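PDB 4FMZ: internalin, which is a leucine-rich-repeat protein of Listeria monocytogenes that probably takes part in adhesion to host cells and their invasion. Local coordinates for residues 15-20 / 58-63; 26-31 / 44-49; 50-55 / 70-75; 91-96 / 113-118; 133-138 / 157-162. All coordinates share one frame; numbering follows the deposited sequence.

All five contacts follow the solenoid from its N-terminal cap into the repeats. Contacts 1 and 2 both use helix 19-29 of the cap, their centres about 13 Å apart, and meet where I62 CD1 packs on L49 CD2 at 4.1 Å. D20 OD2 of contact 1 lies 2.7 Å from K55 N of contact 3, a probable hydrogen bond. Contacts 2, 3, 4 and 5 run along successive parallel strands: contact 3 joins contact 4 through L71 O and Y94 N (2.9 Å), and contact 4 joins contact 5 through R113 O and Y135 N (2.8 Å). Contacts 1 and 5 are about 28 Å apart between centres. A 1,2-ethanediol, probably from the crystallisation liquor, sits in contact 2.

Contact 1 (15-20 / 58-63); sequences IFPDAD and SIQGIE
A largely buried loop-on-loop contact, in which F16 and P17 lie against the turn at Q60 and G61, joins the N-terminal helical region to the loop between strands 48-50 and 70-72. The F16 ring leans obliquely on the peptide that follows G61, with CE1 3.3 Å from G61 C. Its CG is anti to its own carbonyl carbon (chi1 -59°), which turns the ring back so that its other contacts are with L21, A22 and I25 of helix 19-29. Just before it, I15 O receives a CA-H...O contact from G61 CA at 3.3 Å. G61 is the third residue of a type II beta turn from I59 to I62 and sits at positive phi; having no side chain, its backbone lies directly against I15 O and the F16 ring. The contact thus fits the internalin plan of a helical cap closing the first turns of a leucine-rich-repeat solenoid. P17 crosses Q60 at about a right angle, ring CG 4.0 Å from Q60 CB. No direct hydrogen bond spans the two segments; instead one water accepts from D18 N and donates to S58 O and to Q60 O, the last at 2.7 Å. S58 OG forms an ST turn with Q60 N and also bonds Q60 OE1 at 2.6 Å. The D18 carboxylate caps helix 19-29 through L21 N, while its OD1 accepts from A57 N.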
# COMPACT_ATOMS: atom_id res chain seq x y z
N ILE A 15 -9.58 35.59 7.93
CA ILE A 15 -8.85 34.59 8.69
C ILE A 15 -8.20 33.57 7.74
O ILE A 15 -7.06 33.17 7.97
CB ILE A 15 -9.80 33.91 9.73
CG1 ILE A 15 -10.42 34.92 10.75
CG2 ILE A 15 -9.12 32.74 10.45
CD1 ILE A 15 -9.39 35.66 11.77
N PHE A 16 -8.94 33.16 6.71
CA PHE A 16 -8.50 32.16 5.72
C PHE A 16 -8.27 32.86 4.38
O PHE A 16 -9.19 32.98 3.59
CB PHE A 16 -9.56 31.03 5.60
CG PHE A 16 -9.83 30.32 6.90
CD1 PHE A 16 -9.07 29.21 7.28
CD2 PHE A 16 -10.82 30.76 7.77
CE1 PHE A 16 -9.32 28.56 8.48
CE2 PHE A 16 -11.06 30.10 8.98
CZ PHE A 16 -10.29 29.03 9.34
N PRO A 17 -7.04 33.36 4.12
CA PRO A 17 -6.80 34.11 2.88
C PRO A 17 -6.94 33.27 1.60
O PRO A 17 -7.17 33.87 0.54
CB PRO A 17 -5.37 34.64 3.05
CG PRO A 17 -4.72 33.67 4.03
CD PRO A 17 -5.83 33.35 4.98
N ASP A 18 -6.82 31.93 1.67
CA ASP A 18 -7.01 31.04 0.52
C ASP A 18 -8.50 30.90 0.23
O ASP A 18 -9.26 30.49 1.11
CB ASP A 18 -6.38 29.66 0.76
CG ASP A 18 -6.50 28.74 -0.45
OD1 ASP A 18 -5.66 28.85 -1.36
OD2 ASP A 18 -7.48 27.95 -0.50
N ALA A 19 -8.91 31.20 -1.01
CA ALA A 19 -10.30 31.16 -1.46
C ALA A 19 -10.95 29.78 -1.29
O ALA A 19 -12.08 29.72 -0.82
CB ALA A 19 -10.40 31.61 -2.92
N ASP A 20 -10.25 28.68 -1.65
CA ASP A 20 -10.81 27.34 -1.54
C ASP A 20 -10.94 26.89 -0.08
O ASP A 20 -11.98 26.33 0.28
CB ASP A 20 -10.02 26.33 -2.36
CG ASP A 20 -10.26 26.48 -3.85
OD1 ASP A 20 -11.31 27.04 -4.24
OD2 ASP A 20 -9.40 26.05 -4.63
N SER A 58 -2.64 27.80 0.39
CA SER A 58 -2.23 28.24 1.72
C SER A 58 -3.25 27.74 2.75
O SER A 58 -4.45 27.82 2.51
CB SER A 58 -2.12 29.76 1.79
OG SER A 58 -1.86 30.20 3.12
N ILE A 59 -2.77 27.25 3.89
CA ILE A 59 -3.67 26.77 4.94
C ILE A 59 -3.63 27.75 6.13
O ILE A 59 -4.09 27.42 7.22
CB ILE A 59 -3.43 25.28 5.34
CG1 ILE A 59 -2.01 25.03 5.85
CG2 ILE A 59 -3.79 24.35 4.16
CD1 ILE A 59 -1.82 23.82 6.69
N GLN A 60 -3.13 28.99 5.89
CA GLN A 60 -3.12 30.04 6.91
C GLN A 60 -4.55 30.25 7.42
O GLN A 60 -5.49 30.29 6.61
CB GLN A 60 -2.51 31.36 6.38
CG GLN A 60 -1.00 31.25 6.15
CD GLN A 60 -0.48 32.33 5.23
OE1 GLN A 60 -0.84 32.42 4.06
NE2 GLN A 60 0.39 33.18 5.75
N GLY A 61 -4.70 30.29 8.74
CA GLY A 61 -5.97 30.43 9.44
C GLY A 61 -6.45 29.14 10.08
O GLY A 61 -7.19 29.19 11.07
N ILE A 62 -6.01 27.97 9.54
CA ILE A 62 -6.41 26.65 10.06
C ILE A 62 -5.97 26.47 11.52
O ILE A 62 -6.60 25.68 12.24
CB ILE A 62 -5.94 25.48 9.16
CG1 ILE A 62 -6.93 24.30 9.26
CG2 ILE A 62 -4.46 25.05 9.44
CD1 ILE A 62 -6.89 23.32 8.12
N GLU A 63 -4.96 27.24 11.96
CA GLU A 63 -4.47 27.20 13.34
C GLU A 63 -5.58 27.58 14.37
O GLU A 63 -5.41 27.25 15.54
CB GLU A 63 -3.20 28.07 13.53
CG GLU A 63 -3.39 29.57 13.32
CD GLU A 63 -3.36 30.12 11.90
OE1 GLU A 63 -3.29 29.32 10.94
OE2 GLU A 63 -3.43 31.36 11.76
O HOH W 1 -5.74 30.15 3.91

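Contact 2 (26-31 / 44-49); sequences RAVLQK and ESITKL. With EDO (1,2-ethanediol), chain D.
V28, on the last turns of helix 19-29, reaches across to I46, K48 and L49 at the first strand of the solenoid. From CB, which is directed at the facing segment, the side chain forks. CG1 stands between the backbone N and the carbonyl carbon (chi1 73°), which places it tip to tip with I46: it meets I46 CD1 at 3.6 Å and, crossing at about a right angle, L49 CD1 at 3.9 Å. CG2 takes the branch anti to the backbone N and comes to K48 O at 3.8 Å, close to O1 of a bound 1,2-ethanediol. That diol, probably from the crystallisation liquor, accepts a hydrogen bond at O1 from K48 N (3.2 Å), and its C1 lies near T47 OG1.

This is the seam between the helical cap of an internalin and its leucine-rich-repeat solenoid: the helix packs beside strand 48-50, and L49 also touches L21 and I25 of the same helix. L29 CD2 also lies against I46 CD1 (3.4 Å) in the conformer given, a closeness of little weight because I46 was modelled in two. The same CD2 passes S45 OG at 3.9 Å; that hydroxyl is hydrogen-bonded to E42 O. The I46 side chain also touches L65 and L68. The helix finishes in a Schellman motif, with Q30 at positive phi and K31 N bonded to R26 O. R26 NH1 donates to K31 O at 2.8 Å, with K31 O at the edge of the guanidinium and in its plane.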
# COMPACT_ATOMS: atom_id res chain seq x y z
N ARG A 26 -16.77 28.11 5.13
CA ARG A 26 -18.13 28.60 4.89
C ARG A 26 -19.11 27.43 4.79
O ARG A 26 -20.13 27.44 5.47
CB ARG A 26 -18.19 29.45 3.60
CG ARG A 26 -19.57 30.08 3.35
CD ARG A 26 -20.00 30.12 1.89
NE ARG A 26 -19.98 28.82 1.19
CZ ARG A 26 -20.91 27.87 1.28
NH1 ARG A 26 -21.94 28.02 2.10
NH2 ARG A 26 -20.80 26.76 0.57
N ALA A 27 -18.75 26.40 3.99
CA ALA A 27 -19.58 25.21 3.76
C ALA A 27 -19.78 24.39 5.03
O ALA A 27 -20.92 24.00 5.30
CB ALA A 27 -18.99 24.34 2.66
N VAL A 28 -18.72 24.13 5.82
CA VAL A 28 -18.85 23.32 7.03
C VAL A 28 -19.70 24.05 8.10
O VAL A 28 -20.46 23.39 8.82
CB VAL A 28 -17.49 22.81 7.59
CG1 VAL A 28 -16.67 23.92 8.25
CG2 VAL A 28 -17.67 21.62 8.54
N LEU A 29 -19.62 25.39 8.18
CA LEU A 29 -20.38 26.16 9.17
C LEU A 29 -21.74 26.61 8.62
O LEU A 29 -22.51 27.25 9.35
CB LEU A 29 -19.55 27.37 9.64
CG LEU A 29 -18.33 27.06 10.53
CD1 LEU A 29 -17.39 28.25 10.60
CD2 LEU A 29 -18.74 26.64 11.96
N GLN A 30 -22.05 26.27 7.35
CA GLN A 30 -23.28 26.61 6.62
C GLN A 30 -23.57 28.13 6.68
O GLN A 30 -24.69 28.57 6.95
CB GLN A 30 -24.46 25.75 7.08
CG GLN A 30 -24.26 24.30 6.65
CD GLN A 30 -25.44 23.41 6.86
OE1 GLN A 30 -26.59 23.82 6.82
NE2 GLN A 30 -25.14 22.13 7.05
N LYS A 31 -22.52 28.92 6.39
CA LYS A 31 -22.62 30.38 6.31
C LYS A 31 -23.04 30.74 4.89
O LYS A 31 -22.83 29.94 3.97
CB LYS A 31 -21.28 31.06 6.69
CG LYS A 31 -20.86 30.87 8.15
CD LYS A 31 -21.67 31.72 9.11
CE LYS A 31 -21.31 31.41 10.55
NZ LYS A 31 -22.22 32.10 11.49
N GLU A 44 -13.95 26.75 16.92
CA GLU A 44 -13.62 25.69 17.88
C GLU A 44 -14.65 24.53 17.83
O GLU A 44 -14.42 23.50 18.45
CB GLU A 44 -13.51 26.25 19.29
CG GLU A 44 -12.23 27.04 19.50
CD GLU A 44 -12.12 27.76 20.84
OE1 GLU A 44 -13.10 27.74 21.63
OE2 GLU A 44 -11.05 28.35 21.10
N SER A 45 -15.76 24.69 17.07
CA SER A 45 -16.77 23.64 16.92
C SER A 45 -16.42 22.64 15.79
O SER A 45 -17.05 21.58 15.70
CB SER A 45 -18.15 24.24 16.67
OG SER A 45 -18.33 24.69 15.34
N ILE A 46 -15.41 22.99 14.94
CA ILE A 46 -14.99 22.15 13.81
C ILE A 46 -14.03 21.05 14.28
O ILE A 46 -12.87 21.32 14.59
CB ILE A 46 -14.36 23.00 12.66
CG1 ILE A 46 -15.22 24.23 12.28
CG2 ILE A 46 -13.99 22.13 11.44
CD1 ILE A 46 -16.63 23.93 11.87
N THR A 47 -14.51 19.80 14.29
CA THR A 47 -13.72 18.62 14.66
C THR A 47 -13.31 17.86 13.39
O THR A 47 -12.37 17.05 13.44
CB THR A 47 -14.48 17.73 15.64
OG1 THR A 47 -15.68 17.25 15.03
CG2 THR A 47 -14.81 18.44 16.94
N LYS A 48 -14.01 18.12 12.27
CA LYS A 48 -13.78 17.48 10.97
C LYS A 48 -13.90 18.50 9.84
O LYS A 48 -14.92 19.21 9.74
CB LYS A 48 -14.79 16.33 10.79
CG LYS A 48 -14.73 15.61 9.45
CD LYS A 48 -15.60 14.35 9.46
CE LYS A 48 -15.60 13.63 8.14
NZ LYS A 48 -16.38 12.36 8.21
N LEU A 49 -12.87 18.58 9.00
CA LEU A 49 -12.85 19.46 7.83
C LEU A 49 -12.32 18.69 6.63
O LEU A 49 -11.27 18.05 6.71
CB LEU A 49 -12.03 20.74 8.07
CG LEU A 49 -12.01 21.79 6.94
CD1 LEU A 49 -13.32 22.58 6.87
CD2 LEU A 49 -10.85 22.76 7.12
C1 EDO D . -17.55 19.25 12.96
O1 EDO D . -16.80 19.60 11.81
C2 EDO D . -18.24 17.89 12.74
O2 EDO D . -18.95 17.58 13.92

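Contact 3 (50-55 / 70-75); sequences VVAGEK and YLNLNG
Two backbone hydrogen bonds tie V50-K55 to Y70-G75 as they run side by side in the same direction: V51 N to N72 O at 2.9 Å and G53 N to N74 O at 2.8 Å. CA-H...O contacts fill in between them, from A52 CA to N74 O and from L73 CA to V51 O. Where the two loops begin, G53 and G75 both have positive phi, and G53 CA comes within 3.2 Å of G75 O.

These are adjacent rungs of the leucine-rich-repeat solenoid, where a short parallel strand gives way to an asparagine-containing loop; N76 continues the pattern, its ND2 bonding both V51 O and L73 O. Within the later rung N72 carries its CG anti to the backbone N (chi1 177°), and the amide extends toward N74: OD1 forms an Asx turn with N74 N (3.0 Å) and takes a second bond from N74 ND2, which approaches from above the carbonyl plane, so two donors fix the N72 amide.

Among apolar pairs, V50 CG2 meets the edge of the Y70 ring at CE1, 3.9 Å away, and on the buried side L73 CD2 packs on V51 CB at 3.9 Å. V50 CG1 makes a separate van der Waals contact beside the N72 amide. The more exposed Y70 ring also makes a cation-pi contact with K48.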
# COMPACT_ATOMS: atom_id res chain seq x y z
N VAL A 50 -13.07 18.75 5.51
CA VAL A 50 -12.71 18.08 4.26
C VAL A 50 -12.74 19.10 3.12
O VAL A 50 -13.81 19.60 2.77
CB VAL A 50 -13.64 16.86 3.96
CG1 VAL A 50 -13.30 16.22 2.60
CG2 VAL A 50 -13.55 15.81 5.06
N VAL A 51 -11.57 19.43 2.58
CA VAL A 51 -11.45 20.34 1.41
C VAL A 51 -10.52 19.59 0.46
O VAL A 51 -9.31 19.83 0.42
CB VAL A 51 -10.99 21.81 1.72
CG1 VAL A 51 -11.09 22.70 0.47
CG2 VAL A 51 -11.79 22.42 2.86
N ALA A 52 -11.09 18.60 -0.25
CA ALA A 52 -10.33 17.73 -1.13
C ALA A 52 -10.58 18.01 -2.63
O ALA A 52 -11.71 18.30 -3.04
CB ALA A 52 -10.63 16.27 -0.80
N GLY A 53 -9.52 17.88 -3.42
CA GLY A 53 -9.56 18.06 -4.87
C GLY A 53 -9.88 19.46 -5.34
O GLY A 53 -10.60 19.61 -6.33
N GLU A 54 -9.35 20.49 -4.65
CA GLU A 54 -9.56 21.90 -5.04
C GLU A 54 -8.20 22.50 -5.42
O GLU A 54 -7.37 21.78 -5.97
CB GLU A 54 -10.26 22.70 -3.92
CG GLU A 54 -11.65 22.20 -3.55
CD GLU A 54 -12.72 22.20 -4.64
OE1 GLU A 54 -12.60 22.99 -5.61
OE2 GLU A 54 -13.68 21.41 -4.51
N LYS A 55 -7.95 23.78 -5.13
CA LYS A 55 -6.66 24.42 -5.44
C LYS A 55 -6.12 25.18 -4.20
O LYS A 55 -5.49 26.23 -4.35
CB LYS A 55 -6.79 25.35 -6.66
CG LYS A 55 -6.90 24.61 -7.99
CD LYS A 55 -7.07 25.56 -9.16
N TYR A 70 -9.90 15.53 12.59
CA TYR A 70 -9.89 14.91 11.28
C TYR A 70 -9.79 15.99 10.21
O TYR A 70 -10.63 16.88 10.13
CB TYR A 70 -11.16 14.05 11.13
CG TYR A 70 -11.36 13.29 9.84
CD1 TYR A 70 -11.67 13.96 8.66
CD2 TYR A 70 -11.41 11.90 9.83
CE1 TYR A 70 -11.95 13.27 7.48
CE2 TYR A 70 -11.69 11.20 8.66
CZ TYR A 70 -11.94 11.88 7.48
OH TYR A 70 -12.23 11.20 6.33
N LEU A 71 -8.75 15.91 9.38
CA LEU A 71 -8.52 16.89 8.34
C LEU A 71 -8.10 16.21 7.06
O LEU A 71 -7.09 15.50 7.04
CB LEU A 71 -7.45 17.91 8.79
CG LEU A 71 -7.02 18.94 7.74
CD1 LEU A 71 -8.17 19.87 7.36
CD2 LEU A 71 -5.84 19.72 8.21
N ASN A 72 -8.89 16.43 5.99
CA ASN A 72 -8.61 15.88 4.68
C ASN A 72 -8.40 17.02 3.67
O ASN A 72 -9.35 17.69 3.26
CB ASN A 72 -9.75 14.93 4.24
CG ASN A 72 -9.59 14.36 2.85
OD1 ASN A 72 -8.67 14.69 2.10
ND2 ASN A 72 -10.53 13.53 2.47
N LEU A 73 -7.14 17.21 3.25
CA LEU A 73 -6.77 18.22 2.28
C LEU A 73 -6.10 17.57 1.06
O LEU A 73 -5.20 18.15 0.43
CB LEU A 73 -5.86 19.28 2.91
CG LEU A 73 -6.49 20.19 3.97
CD1 LEU A 73 -5.45 20.99 4.66
CD2 LEU A 73 -7.56 21.13 3.35
N ASN A 74 -6.60 16.38 0.70
CA ASN A 74 -6.16 15.60 -0.47
C ASN A 74 -6.32 16.39 -1.75
O ASN A 74 -7.32 17.09 -1.89
CB ASN A 74 -7.04 14.36 -0.62
CG ASN A 74 -6.51 13.11 -0.03
OD1 ASN A 74 -5.49 12.57 -0.47
ND2 ASN A 74 -7.27 12.56 0.90
N GLY A 75 -5.37 16.23 -2.67
CA GLY A 75 -5.45 16.83 -4.00
C GLY A 75 -5.59 18.34 -4.12
O GLY A 75 -6.49 18.81 -4.81

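Contact 4 (91-96 / 113-118); sequences TNLYIG and RELYLN
L93 and L115 pair side by side inside the leucine-rich-repeat solenoid, on two neighbouring parallel strands, 92-94 and 114-116, that run 8° apart. This inward face is apolar and buried: L93 CD2 touches L115 CD1 at 3.8 Å. Past the strand ends I95 sets CG1 between its backbone N and carbonyl carbon, which brings CD1 beside L117 CD2 at 3.6 Å. The backbone ladder is regular. L93 N bonds E114 O, L93 O accepts from Y116 N, and I95 N gives to Y116 O, while T91 O accepts from both R113 N and E114 N.

The outward face is more open and carries aromatic and polar groups. Y94 and Y116 form a T-shaped pair, the edge of Y94 against one face of Y116, with ring centroids 4.8 Å apart and planes at 62°; Y94 CD1 stands off-centre over that face, 3.3 Å from Y116 CD2. Y94 is also edge-to-face with Y70, which extends the aromatic row toward the cap. Its hydroxyl is gripped twice: N92 ND2 donates to Y94 OH at 2.9 Å, in the amide plane, and Y94 OH donates to E114 OE1. N92 and E114, the two ends of this link, lie side by side and point the same way. At the end of the rungs a water accepts from G96 N and donates to N118 OD1. The Y94 hydroxyl meets E114 OE1 at 3.1 Å from above the carboxylate plane, 65° out of it.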
# COMPACT_ATOMS: atom_id res chain seq x y z
N THR A 91 -5.88 13.45 14.87
CA THR A 91 -5.73 12.00 14.90
C THR A 91 -5.66 11.48 13.46
O THR A 91 -4.96 10.50 13.22
CB THR A 91 -6.85 11.32 15.70
OG1 THR A 91 -8.11 11.59 15.09
CG2 THR A 91 -6.86 11.72 17.18
N ASN A 92 -6.41 12.11 12.53
CA ASN A 92 -6.46 11.73 11.11
C ASN A 92 -6.08 12.91 10.23
O ASN A 92 -6.75 13.94 10.26
CB ASN A 92 -7.86 11.21 10.73
CG ASN A 92 -8.34 10.05 11.58
OD1 ASN A 92 -8.45 10.13 12.81
ND2 ASN A 92 -8.67 8.95 10.93
N LEU A 93 -4.99 12.76 9.47
CA LEU A 93 -4.50 13.82 8.60
C LEU A 93 -4.19 13.26 7.21
O LEU A 93 -3.28 12.43 7.07
CB LEU A 93 -3.26 14.49 9.24
CG LEU A 93 -2.56 15.60 8.47
CD1 LEU A 93 -3.51 16.75 8.13
CD2 LEU A 93 -1.40 16.14 9.29
N TYR A 94 -4.95 13.71 6.20
CA TYR A 94 -4.83 13.25 4.81
C TYR A 94 -4.37 14.41 3.95
O TYR A 94 -5.17 15.30 3.65
CB TYR A 94 -6.16 12.66 4.32
CG TYR A 94 -6.74 11.65 5.30
CD1 TYR A 94 -6.12 10.41 5.50
CD2 TYR A 94 -7.83 11.97 6.09
CE1 TYR A 94 -6.62 9.48 6.42
CE2 TYR A 94 -8.35 11.05 7.01
CZ TYR A 94 -7.74 9.80 7.17
OH TYR A 94 -8.23 8.87 8.07
N ILE A 95 -3.07 14.47 3.64
CA ILE A 95 -2.52 15.59 2.88
C ILE A 95 -1.70 15.11 1.70
O ILE A 95 -0.75 15.78 1.30
CB ILE A 95 -1.73 16.60 3.77
CG1 ILE A 95 -0.83 15.89 4.80
CG2 ILE A 95 -2.69 17.59 4.42
CD1 ILE A 95 0.10 16.84 5.64
N GLY A 96 -2.12 13.98 1.13
CA GLY A 96 -1.51 13.42 -0.07
C GLY A 96 -1.91 14.23 -1.30
O GLY A 96 -2.84 15.03 -1.24
N ARG A 113 -2.90 9.07 14.39
CA ARG A 113 -3.13 7.64 14.23
C ARG A 113 -3.07 7.27 12.75
O ARG A 113 -2.54 6.22 12.37
CB ARG A 113 -4.51 7.24 14.82
CG ARG A 113 -4.72 7.58 16.30
CD ARG A 113 -3.82 6.82 17.28
NE ARG A 113 -3.68 5.38 17.02
CZ ARG A 113 -4.58 4.45 17.35
NH1 ARG A 113 -5.73 4.80 17.91
NH2 ARG A 113 -4.34 3.17 17.09
N GLU A 114 -3.62 8.15 11.90
CA GLU A 114 -3.63 7.95 10.45
C GLU A 114 -3.05 9.17 9.74
O GLU A 114 -3.54 10.29 9.94
CB GLU A 114 -5.05 7.64 9.94
CG GLU A 114 -5.65 6.37 10.49
CD GLU A 114 -6.81 5.79 9.70
OE1 GLU A 114 -6.93 6.11 8.49
OE2 GLU A 114 -7.60 5.02 10.30
N LEU A 115 -2.00 8.96 8.95
CA LEU A 115 -1.33 10.04 8.24
C LEU A 115 -0.97 9.63 6.81
O LEU A 115 -0.19 8.70 6.63
CB LEU A 115 -0.06 10.46 9.02
CG LEU A 115 0.89 11.47 8.35
CD1 LEU A 115 0.25 12.87 8.22
CD2 LEU A 115 2.16 11.55 9.13
N TYR A 116 -1.58 10.31 5.80
CA TYR A 116 -1.28 10.03 4.38
C TYR A 116 -0.55 11.21 3.79
O TYR A 116 -1.04 12.35 3.85
CB TYR A 116 -2.52 9.69 3.53
CG TYR A 116 -3.41 8.55 3.99
CD1 TYR A 116 -3.02 7.69 5.01
CD2 TYR A 116 -4.65 8.33 3.40
CE1 TYR A 116 -3.85 6.67 5.47
CE2 TYR A 116 -5.49 7.31 3.84
CZ TYR A 116 -5.08 6.48 4.87
OH TYR A 116 -5.92 5.51 5.35
N LEU A 117 0.62 10.94 3.24
CA LEU A 117 1.52 11.90 2.61
C LEU A 117 1.89 11.42 1.22
O LEU A 117 2.93 11.79 0.68
CB LEU A 117 2.78 12.04 3.49
CG LEU A 117 2.59 12.75 4.83
CD1 LEU A 117 3.73 12.44 5.76
CD2 LEU A 117 2.45 14.25 4.64
N ASN A 118 1.03 10.56 0.66
CA ASN A 118 1.23 9.96 -0.66
C ASN A 118 1.25 11.00 -1.77
O ASN A 118 0.47 11.95 -1.74
CB ASN A 118 0.16 8.90 -0.97
CG ASN A 118 -1.25 9.45 -0.91
OD1 ASN A 118 -1.74 9.83 0.16
ND2 ASN A 118 -1.90 9.58 -2.04
O HOH W 2 -4.00 11.65 1.25

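Contact 5 (133-138 / 157-162); sequences KMYSLN and LNYLTV
Y135 O accepts from both N158 N (2.8 Å) and Y159 N, opening a parallel ladder in which strands 136-138 and 159-161 run 6° apart and continue through L137 N to Y159 O and T161 N to L137 O. Ahead of the strands the Y135 ring is the main side-chain surface. Its CG is anti to the backbone N (chi1 176°), which lays the ring over N158: N158 CB sits above one face, a CH-pi contact 3.9 Å from the ring centroid and displaced toward the rim. The N158 amide is inclined only 25° to that ring, with CG 3.4 Å from Y135 CE1, and its ND2 is held by G156 O. Y159 lies alongside, its ring set obliquely to that of Y135, with CE1 3.6 Å from Y135 CE2.

Farther along the same face S136 OG nears Y159 CB at 3.5 Å. N138 OD1 rests against both CB and CG2 of T161 while accepting a hydrogen bond from G140 N. On the other face the chains are apolar. L157 CD1 lies 3.5 Å from CG of the selenomethionine M134 and also touches L137 CB, and L137 CD2 packs alongside L160 CD1 at 3.9 Å. L137 and L160 continue inward contacts to L115 and L182 in the flanking strands, the stacked leucine ladder that gives the leucine-rich-repeat solenoid of internalins its core.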
# COMPACT_ATOMS: atom_id res chain seq x y z
N LYS A 133 2.05 6.79 18.20
CA LYS A 133 0.68 6.26 18.22
C LYS A 133 0.23 5.87 16.80
O LYS A 133 -0.88 5.34 16.64
CB LYS A 133 -0.30 7.28 18.82
CG LYS A 133 -0.21 7.47 20.33
CD LYS A 133 -1.34 8.37 20.78
CE LYS A 133 -1.34 8.68 22.25
NZ LYS A 133 -2.49 9.55 22.61
N MSE A 134 1.07 6.13 15.77
CA MSE A 134 0.74 5.85 14.36
C MSE A 134 0.24 4.41 14.16
O MSE A 134 0.88 3.45 14.61
CB MSE A 134 1.94 6.10 13.43
CG MSE A 134 1.54 6.34 11.96
SE MSE A 134 0.38 7.90 11.67
CE MSE A 134 1.64 9.30 12.23
N TYR A 135 -0.93 4.28 13.52
CA TYR A 135 -1.61 3.02 13.22
C TYR A 135 -1.57 2.75 11.71
O TYR A 135 -1.38 1.60 11.31
CB TYR A 135 -3.06 3.07 13.73
CG TYR A 135 -3.89 1.86 13.40
CD1 TYR A 135 -3.92 0.75 14.24
CD2 TYR A 135 -4.75 1.85 12.30
CE1 TYR A 135 -4.73 -0.35 13.98
CE2 TYR A 135 -5.55 0.75 12.01
CZ TYR A 135 -5.54 -0.35 12.86
OH TYR A 135 -6.34 -1.44 12.62
N SER A 136 -1.75 3.78 10.88
CA SER A 136 -1.73 3.65 9.43
C SER A 136 -0.97 4.81 8.81
O SER A 136 -1.32 5.97 9.03
CB SER A 136 -3.15 3.57 8.89
OG SER A 136 -3.12 3.45 7.47
N LEU A 137 0.07 4.50 8.04
CA LEU A 137 0.91 5.51 7.41
C LEU A 137 1.06 5.26 5.93
O LEU A 137 1.33 4.14 5.51
CB LEU A 137 2.29 5.53 8.10
CG LEU A 137 3.31 6.56 7.59
CD1 LEU A 137 2.86 8.01 7.90
CD2 LEU A 137 4.68 6.28 8.21
N ASN A 138 0.89 6.31 5.12
CA ASN A 138 1.04 6.21 3.67
C ASN A 138 2.08 7.21 3.18
O ASN A 138 1.82 8.43 3.15
CB ASN A 138 -0.31 6.42 2.95
CG ASN A 138 -0.24 6.17 1.46
OD1 ASN A 138 0.83 5.93 0.89
ND2 ASN A 138 -1.38 6.25 0.78
N LEU A 157 2.17 0.41 14.66
CA LEU A 157 1.81 0.55 13.24
C LEU A 157 1.28 -0.76 12.66
O LEU A 157 1.96 -1.79 12.72
CB LEU A 157 2.99 1.06 12.40
CG LEU A 157 2.64 1.60 10.99
CD1 LEU A 157 1.92 2.94 11.06
CD2 LEU A 157 3.88 1.77 10.17
N ASN A 158 0.05 -0.70 12.09
CA ASN A 158 -0.64 -1.85 11.49
C ASN A 158 -0.64 -1.80 9.97
O ASN A 158 -0.77 -2.85 9.33
CB ASN A 158 -2.08 -1.92 11.99
CG ASN A 158 -2.26 -2.55 13.35
OD1 ASN A 158 -3.10 -3.43 13.55
ND2 ASN A 158 -1.50 -2.08 14.34
N TYR A 159 -0.57 -0.59 9.38
CA TYR A 159 -0.61 -0.42 7.92
C TYR A 159 0.48 0.53 7.46
O TYR A 159 0.61 1.62 8.02
CB TYR A 159 -1.99 0.09 7.47
CG TYR A 159 -3.12 -0.85 7.83
CD1 TYR A 159 -3.76 -0.76 9.06
CD2 TYR A 159 -3.55 -1.83 6.94
CE1 TYR A 159 -4.77 -1.65 9.41
CE2 TYR A 159 -4.58 -2.70 7.27
CZ TYR A 159 -5.19 -2.61 8.50
OH TYR A 159 -6.20 -3.48 8.82
N LEU A 160 1.29 0.10 6.48
CA LEU A 160 2.37 0.92 5.94
C LEU A 160 2.51 0.78 4.42
O LEU A 160 2.62 -0.33 3.92
CB LEU A 160 3.72 0.58 6.60
CG LEU A 160 4.96 1.37 6.12
CD1 LEU A 160 4.81 2.90 6.36
CD2 LEU A 160 6.23 0.83 6.76
N THR A 161 2.60 1.93 3.72
CA THR A 161 2.84 2.00 2.28
C THR A 161 4.04 2.92 2.01
O THR A 161 4.00 4.09 2.38
CB THR A 161 1.60 2.50 1.52
OG1 THR A 161 0.50 1.64 1.82
CG2 THR A 161 1.82 2.57 -0.01
N VAL A 162 5.08 2.38 1.38
CA VAL A 162 6.27 3.13 0.95
C VAL A 162 6.52 2.64 -0.48
O VAL A 162 6.92 1.49 -0.65
CB VAL A 162 7.52 3.02 1.86
CG1 VAL A 162 8.66 3.89 1.32
CG2 VAL A 162 7.21 3.39 3.31